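Local coordinates for protein N2152 (PDB 5U22) that probably hydrolyses arabinosyl linkages of plant polysaccharides as a family 39 glycoside hydrolase of an anaerobic rumen fungus, at residues W110-W114 / W145-T151; W164-Y168 / N203-P207. All coordinates share one frame; numbering follows the deposited sequence.

Interaction 1. Residues W110-W114 / W145-T151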
loop_
_atom_site.group_PDB
_atom_site.type_symbol
_atom_site.label_atom_id
_atom_site.label_comp_id
_atom_site.label_asym_id
_atom_site.label_seq_id
_atom_site.Cartn_x
_atom_site.Cartn_y
_atom_site.Cartn_z
ATOM N N TRP A 110 -16.158 -1.203 -18.066
ATOM C CA TRP A 110 -16.246 -0.405 -16.844
ATOM C C TRP A 110 -17.418 0.569 -16.955
ATOM O O TRP A 110 -17.393 1.478 -17.792
ATOM C CB TRP A 110 -14.949 0.361 -16.567
ATOM C CG TRP A 110 -14.972 1.066 -15.232
ATOM C CD1 TRP A 110 -15.397 2.338 -14.986
ATOM C CD2 TRP A 110 -14.561 0.530 -13.965
ATOM N NE1 TRP A 110 -15.274 2.632 -13.647
ATOM C CE2 TRP A 110 -14.765 1.539 -12.997
ATOM C CE3 TRP A 110 -14.035 -0.701 -13.556
ATOM C CZ2 TRP A 110 -14.461 1.357 -11.638
ATOM C CZ3 TRP A 110 -13.743 -0.887 -12.200
ATOM C CH2 TRP A 110 -13.956 0.142 -11.260
ATOM N N PRO A 111 -18.461 0.377 -16.125
ATOM C CA PRO A 111 -18.598 -0.680 -15.111
ATOM C C PRO A 111 -18.630 -2.088 -15.688
ATOM O O PRO A 111 -19.050 -2.250 -16.834
ATOM C CB PRO A 111 -19.929 -0.346 -14.444
ATOM C CG PRO A 111 -20.083 1.142 -14.659
ATOM C CD PRO A 111 -19.569 1.343 -16.046
ATOM N N TYR A 112 -18.167 -3.061 -14.898
ATOM C CA TYR A 112 -18.118 -4.458 -15.328
ATOM C C TYR A 112 -19.430 -4.892 -15.961
ATOM O O TYR A 112 -20.514 -4.619 -15.441
ATOM C CB TYR A 112 -17.812 -5.377 -14.145
ATOM C CG TYR A 112 -16.490 -5.092 -13.480
ATOM C CD1 TYR A 112 -15.299 -5.481 -14.076
ATOM C CD2 TYR A 112 -16.429 -4.418 -12.261
ATOM C CE1 TYR A 112 -14.078 -5.215 -13.473
ATOM C CE2 TYR A 112 -15.215 -4.150 -11.651
ATOM C CZ TYR A 112 -14.044 -4.546 -12.269
ATOM O OH TYR A 112 -12.827 -4.280 -11.685
ATOM N N ARG A 113 -19.324 -5.603 -17.074
ATOM C CA ARG A 113 -20.517 -6.088 -17.757
ATOM C C ARG A 113 -20.916 -7.409 -17.118
ATOM O O ARG A 113 -20.330 -8.455 -17.405
ATOM C CB ARG A 113 -20.257 -6.216 -19.253
ATOM C CG ARG A 113 -20.200 -4.863 -19.935
ATOM C CD ARG A 113 -20.517 -4.992 -21.405
ATOM N NE ARG A 113 -19.382 -5.548 -22.123
ATOM C CZ ARG A 113 -18.342 -4.825 -22.511
ATOM N NH1 ARG A 113 -18.302 -3.529 -22.238
ATOM N NH2 ARG A 113 -17.339 -5.398 -23.163
ATOM N N TRP A 114 -21.906 -7.350 -16.230
ATOM C CA TRP A 114 -22.348 -8.530 -15.500
ATOM C C TRP A 114 -22.981 -9.530 -16.461
ATOM O O TRP A 114 -23.888 -9.161 -17.219
ATOM C CB TRP A 114 -23.349 -8.116 -14.432
ATOM C CG TRP A 114 -23.955 -9.226 -13.635
ATOM C CD1 TRP A 114 -25.239 -9.689 -13.716
ATOM C CD2 TRP A 114 -23.311 -10.003 -12.618
ATOM N NE1 TRP A 114 -25.435 -10.703 -12.799
ATOM C CE2 TRP A 114 -24.264 -10.918 -12.120
ATOM C CE3 TRP A 114 -22.021 -10.016 -12.079
ATOM C CZ2 TRP A 114 -23.968 -11.829 -11.110
ATOM C CZ3 TRP A 114 -21.732 -10.922 -11.074
ATOM C CH2 TRP A 114 -22.698 -11.818 -10.603
ATOM N N TRP A 145 -15.004 -8.528 -5.523
ATOM C CA TRP A 145 -15.447 -7.496 -6.453
ATOM C C TRP A 145 -14.469 -6.328 -6.407
ATOM O O TRP A 145 -13.401 -6.411 -5.794
ATOM C CB TRP A 145 -16.878 -7.061 -6.122
ATOM C CG TRP A 145 -17.586 -6.395 -7.279
ATOM C CD1 TRP A 145 -17.972 -5.081 -7.366
ATOM C CD2 TRP A 145 -17.978 -7.011 -8.506
ATOM N NE1 TRP A 145 -18.586 -4.845 -8.577
ATOM C CE2 TRP A 145 -18.616 -6.019 -9.290
ATOM C CE3 TRP A 145 -17.869 -8.309 -9.019
ATOM C CZ2 TRP A 145 -19.123 -6.283 -10.562
ATOM C CZ3 TRP A 145 -18.390 -8.576 -10.286
ATOM C CH2 TRP A 145 -19.011 -7.563 -11.042
ATOM N N ASN A 146 -14.838 -5.229 -7.066
ATOM C CA ASN A 146 -13.991 -4.038 -7.125
ATOM C C ASN A 146 -14.905 -2.837 -7.267
ATOM O O ASN A 146 -15.649 -2.747 -8.250
ATOM C CB ASN A 146 -13.011 -4.101 -8.303
ATOM C CG ASN A 146 -12.101 -2.874 -8.393
ATOM O OD1 ASN A 146 -11.635 -2.351 -7.382
ATOM N ND2 ASN A 146 -11.833 -2.425 -9.619
ATOM N N GLU A 147 -14.852 -1.937 -6.290
ATOM C CA GLU A 147 -15.604 -0.685 -6.313
ATOM C C GLU A 147 -17.088 -0.897 -6.642
ATOM O O GLU A 147 -17.596 -0.338 -7.623
ATOM C CB GLU A 147 -14.965 0.305 -7.275
ATOM C CG GLU A 147 -13.496 0.550 -6.907
ATOM C CD GLU A 147 -12.899 1.805 -7.511
ATOM O OE1 GLU A 147 -13.386 2.271 -8.571
ATOM O OE2 GLU A 147 -11.926 2.328 -6.911
ATOM N N PRO A 148 -17.802 -1.667 -5.828
ATOM C CA PRO A 148 -19.238 -1.838 -6.078
ATOM C C PRO A 148 -19.993 -0.528 -6.019
ATOM O O PRO A 148 -21.034 -0.392 -6.682
ATOM C CB PRO A 148 -19.666 -2.795 -4.961
ATOM C CG PRO A 148 -18.669 -2.516 -3.840
ATOM C CD PRO A 148 -17.375 -2.303 -4.567
ATOM N N ASP A 149 -19.484 0.450 -5.253
ATOM C CA ASP A 149 -20.102 1.766 -5.172
ATOM C C ASP A 149 -19.966 2.544 -6.471
ATOM O O ASP A 149 -20.603 3.594 -6.617
ATOM C CB ASP A 149 -19.535 2.576 -3.979
ATOM C CG ASP A 149 -18.013 2.464 -3.816
ATOM O OD1 ASP A 149 -17.361 1.675 -4.527
ATOM O OD2 ASP A 149 -17.475 3.180 -2.935
ATOM N N VAL A 150 -19.177 2.037 -7.416
ATOM C CA VAL A 150 -19.055 2.606 -8.744
ATOM C C VAL A 150 -19.639 1.680 -9.805
ATOM O O VAL A 150 -20.262 2.146 -10.762
ATOM C CB VAL A 150 -17.579 2.936 -9.058
ATOM C CG1 VAL A 150 -17.409 3.398 -10.506
ATOM C CG2 VAL A 150 -17.063 3.994 -8.119
ATOM N N THR A 151 -19.484 0.360 -9.637
ATOM C CA THR A 151 -19.703 -0.571 -10.739
ATOM C C THR A 151 -20.879 -1.521 -10.577
ATOM O O THR A 151 -21.283 -2.126 -11.571
ATOM C CB THR A 151 -18.452 -1.425 -10.986
ATOM O OG1 THR A 151 -18.135 -2.184 -9.804
ATOM C CG2 THR A 151 -17.297 -0.541 -11.366
HETATM O O HOH W 1 -21.768 -4.478 -12.844
#
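Tyr112 and Trp145 form the tight side of this contact: the edge of the tyrosine ring is turned toward the face of the indole, with planes at 64° and Tyr112 CD2 3.7 Å from Trp145 CZ2. The phenol continues past the indole to its polar end, where Asn146 ND2 donates to Tyr112 OH at 2.9 Å, nearly straight (162°) and in the amide plane; the stronger partner of the same hydroxyl is Asp105. Asn146 CG stands anti to the backbone N (chi1 -180°), which carries the amide across to the phenol. Thr151 is held from its own segment, since Trp145 NE1 donates to Thr151 OG1 at 3.0 Å, tilted out of the indole plane. The methyl of Thr151, CG2, sits over the six-membered ring of Trp110, 3.4 Å from the ring centroid in a CH-pi contact, and Glu147 OE1 meets the edge of this indole. Both segments follow parallel TIM-barrel strands at their C-terminal ends, 110-114 as loop and 145-151 as a turn running into the short helix 148-151. The Trp-Asn-Glu-Pro sequence after strand 139-143 matches the region that carries the acid/base glutamate in related clan A hydrolases, so Glu147 probably has that role. A bound buffer molecule, probably from the crystallisation liquor, hydrogen-bonds to Glu147 OE1 and Asn146 ND2, consistent with a pocket here, while His213 bonds to Glu147 OE2. Toward solvent the packing thins: the exposed indole of Trp110 has Val150 CG1 3.8 Å from CZ2, approached obliquely. Pro111, preceded by a cis peptide bond, rests its CB 3.6 Å from Thr151 O, and a water lies within hydrogen-bonding distance of both Tyr112 O and Thr151 O.

Interaction 2. Residues W164-Y168 / N203-P207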
loop_
_atom_site.group_PDB
_atom_site.type_symbol
_atom_site.label_atom_id
_atom_site.label_comp_id
_atom_site.label_asym_id
_atom_site.label_seq_id
_atom_site.Cartn_x
_atom_site.Cartn_y
_atom_site.Cartn_z
ATOM N N TRP A 164 -22.414 -10.568 -3.175
ATOM C CA TRP A 164 -21.367 -10.809 -2.187
ATOM C C TRP A 164 -21.640 -12.082 -1.407
ATOM O O TRP A 164 -20.785 -12.971 -1.315
ATOM C CB TRP A 164 -21.248 -9.627 -1.217
ATOM C CG TRP A 164 -20.286 -9.935 -0.079
ATOM C CD1 TRP A 164 -20.585 -10.487 1.131
ATOM C CD2 TRP A 164 -18.862 -9.723 -0.083
ATOM N NE1 TRP A 164 -19.437 -10.633 1.885
ATOM C CE2 TRP A 164 -18.369 -10.167 1.163
ATOM C CE3 TRP A 164 -17.963 -9.185 -1.017
ATOM C CZ2 TRP A 164 -17.006 -10.100 1.501
ATOM C CZ3 TRP A 164 -16.608 -9.124 -0.680
ATOM C CH2 TRP A 164 -16.149 -9.574 0.566
ATOM N N LYS A 165 -22.822 -12.160 -0.794
ATOM C CA LYS A 165 -23.186 -13.334 -0.007
ATOM C C LYS A 165 -23.073 -14.611 -0.829
ATOM O O LYS A 165 -22.503 -15.610 -0.377
ATOM C CB LYS A 165 -24.609 -13.161 0.522
ATOM C CG LYS A 165 -25.219 -14.417 1.134
ATOM C CD LYS A 165 -24.441 -14.905 2.342
ATOM C CE LYS A 165 -25.194 -16.027 3.065
ATOM N NZ LYS A 165 -24.347 -16.662 4.103
ATOM N N GLN A 166 -23.612 -14.598 -2.047
ATOM C CA GLN A 166 -23.633 -15.820 -2.841
ATOM C C GLN A 166 -22.235 -16.216 -3.284
ATOM O O GLN A 166 -21.897 -17.405 -3.308
ATOM C CB GLN A 166 -24.564 -15.644 -4.044
ATOM C CG GLN A 166 -26.055 -15.581 -3.660
ATOM C CD GLN A 166 -26.949 -15.099 -4.799
ATOM O OE1 GLN A 166 -26.719 -15.426 -5.967
ATOM N NE2 GLN A 166 -27.970 -14.312 -4.462
ATOM N N THR A 167 -21.402 -15.240 -3.631
ATOM C CA THR A 167 -20.052 -15.573 -4.064
ATOM C C THR A 167 -19.198 -16.003 -2.876
ATOM O O THR A 167 -18.345 -16.893 -2.996
ATOM C CB THR A 167 -19.431 -14.375 -4.790
ATOM O OG1 THR A 167 -20.314 -13.954 -5.837
ATOM C CG2 THR A 167 -18.096 -14.747 -5.386
ATOM N N TYR A 168 -19.406 -15.361 -1.726
ATOM C CA TYR A 168 -18.732 -15.753 -0.495
ATOM C C TYR A 168 -19.011 -17.215 -0.163
ATOM O O TYR A 168 -18.090 -17.985 0.138
ATOM C CB TYR A 168 -19.201 -14.829 0.632
ATOM C CG TYR A 168 -18.529 -14.978 1.980
ATOM C CD1 TYR A 168 -18.854 -16.028 2.843
ATOM C CD2 TYR A 168 -17.623 -14.029 2.422
ATOM C CE1 TYR A 168 -18.249 -16.144 4.095
ATOM C CE2 TYR A 168 -17.022 -14.132 3.666
ATOM C CZ TYR A 168 -17.334 -15.186 4.492
ATOM O OH TYR A 168 -16.730 -15.260 5.722
ATOM N N ASN A 203 -25.373 -12.180 8.218
ATOM C CA ASN A 203 -25.502 -13.242 7.232
ATOM C C ASN A 203 -24.219 -14.048 7.055
ATOM O O ASN A 203 -24.035 -14.704 6.021
ATOM C CB ASN A 203 -25.986 -12.647 5.919
ATOM C CG ASN A 203 -27.355 -12.050 6.061
ATOM O OD1 ASN A 203 -28.351 -12.775 6.075
ATOM N ND2 ASN A 203 -27.422 -10.733 6.217
ATOM N N ASN A 204 -23.346 -14.027 8.062
ATOM C CA ASN A 204 -22.155 -14.874 8.129
ATOM C C ASN A 204 -21.323 -14.790 6.851
ATOM O O ASN A 204 -20.910 -15.800 6.284
ATOM C CB ASN A 204 -22.532 -16.321 8.433
ATOM C CG ASN A 204 -23.240 -16.460 9.762
ATOM O OD1 ASN A 204 -24.434 -16.734 9.813
ATOM N ND2 ASN A 204 -22.504 -16.259 10.846
ATOM N N CYS A 205 -21.064 -13.569 6.403
ATOM C CA CYS A 205 -20.218 -13.393 5.227
ATOM C C CYS A 205 -19.271 -12.211 5.415
ATOM O O CYS A 205 -18.969 -11.477 4.468
ATOM C CB CYS A 205 -21.058 -13.255 3.951
ATOM S SG CYS A 205 -22.330 -11.976 3.930
ATOM N N LEU A 206 -18.754 -12.041 6.628
ATOM C CA LEU A 206 -17.723 -11.038 6.865
ATOM C C LEU A 206 -16.451 -11.411 6.116
ATOM O O LEU A 206 -16.022 -12.572 6.164
ATOM C CB LEU A 206 -17.417 -10.909 8.356
ATOM C CG LEU A 206 -18.451 -10.234 9.259
ATOM C CD1 LEU A 206 -18.121 -10.504 10.712
ATOM C CD2 LEU A 206 -18.484 -8.731 9.002
ATOM N N PRO A 207 -15.810 -10.461 5.435
ATOM C CA PRO A 207 -14.520 -10.760 4.809
ATOM C C PRO A 207 -13.479 -11.107 5.865
ATOM O O PRO A 207 -13.570 -10.693 7.024
ATOM C CB PRO A 207 -14.167 -9.457 4.076
ATOM C CG PRO A 207 -14.886 -8.391 4.823
ATOM C CD PRO A 207 -16.158 -9.033 5.363
#
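Trp164, Lys165 and Tyr168, on one side of helix 160-174, each donate a side-chain hydrogen bond to a backbone carbonyl of residues 203-207. In the TIM barrel this is the turn that leads from helix 190-202 into strand 209-212, and it begins with a Schellman motif in which Asn204, at positive phi, is the C-prime residue. Trp164 NE1 reaches Cys205 O at 2.8 Å; the bond is nearly straight (167°) and lies in both the indole plane and the carbonyl plane, which fixes how the ring is turned. Lys165 makes a bend at chi2 (62°) that brings its ammonium round to Asn203 O, 2.8 Å from NZ and nearly in line with the C=O bond; Asp169 adds a long, weak ion pair. The third carbonyl, Leu206 O, takes a bond from Tyr168 OH at 2.8 Å, with the hydroxyl tilted 29° from the carbonyl plane, and Arg172 NH2 also bonds to this phenol oxygen. Between these polar ends lies Cys205, whose CA sits over the centre of the Tyr168 ring, 3.5 Å from its centroid, in a CH-pi contact. A leucine in place of Tyr168 would probably leave Leu206 O without this donor, deprive Arg172 of a partner and take the flat ring from beneath Cys205. The indole is also met along its rim by Pro207, and Phe196 of helix 190-202 packs edge-to-face with the Trp164 ring. The cysteine sulfur turns to the Trp164 edge, with SG 3.6 Å from CD1 and close to the plane of the five-membered ring.

How the interactions relate
From the N terminus, the chain leaves strand 98-102, passes through 110-114, runs along helix 117-134 and returns by strand 139-143 to 145-151, where interaction 1 closes a loop with 30 residues between its segments. Only then does interaction 2 open, on helix 160-174; it closes at 203-207, with 34 residues between its segments, after strand 180-185 and helix 190-202. The two are therefore in series, neither nesting nor crossing. Interaction 1 joins the segments that follow strands 98-102 and 139-143, on what is probably the catalytic side of the barrel, whereas interaction 2 joins an outer helix to the turn entering strand 209-212. Their centres are about 17 Å apart, and Met163, in helix 160-174, touches Trp114 and Trp145.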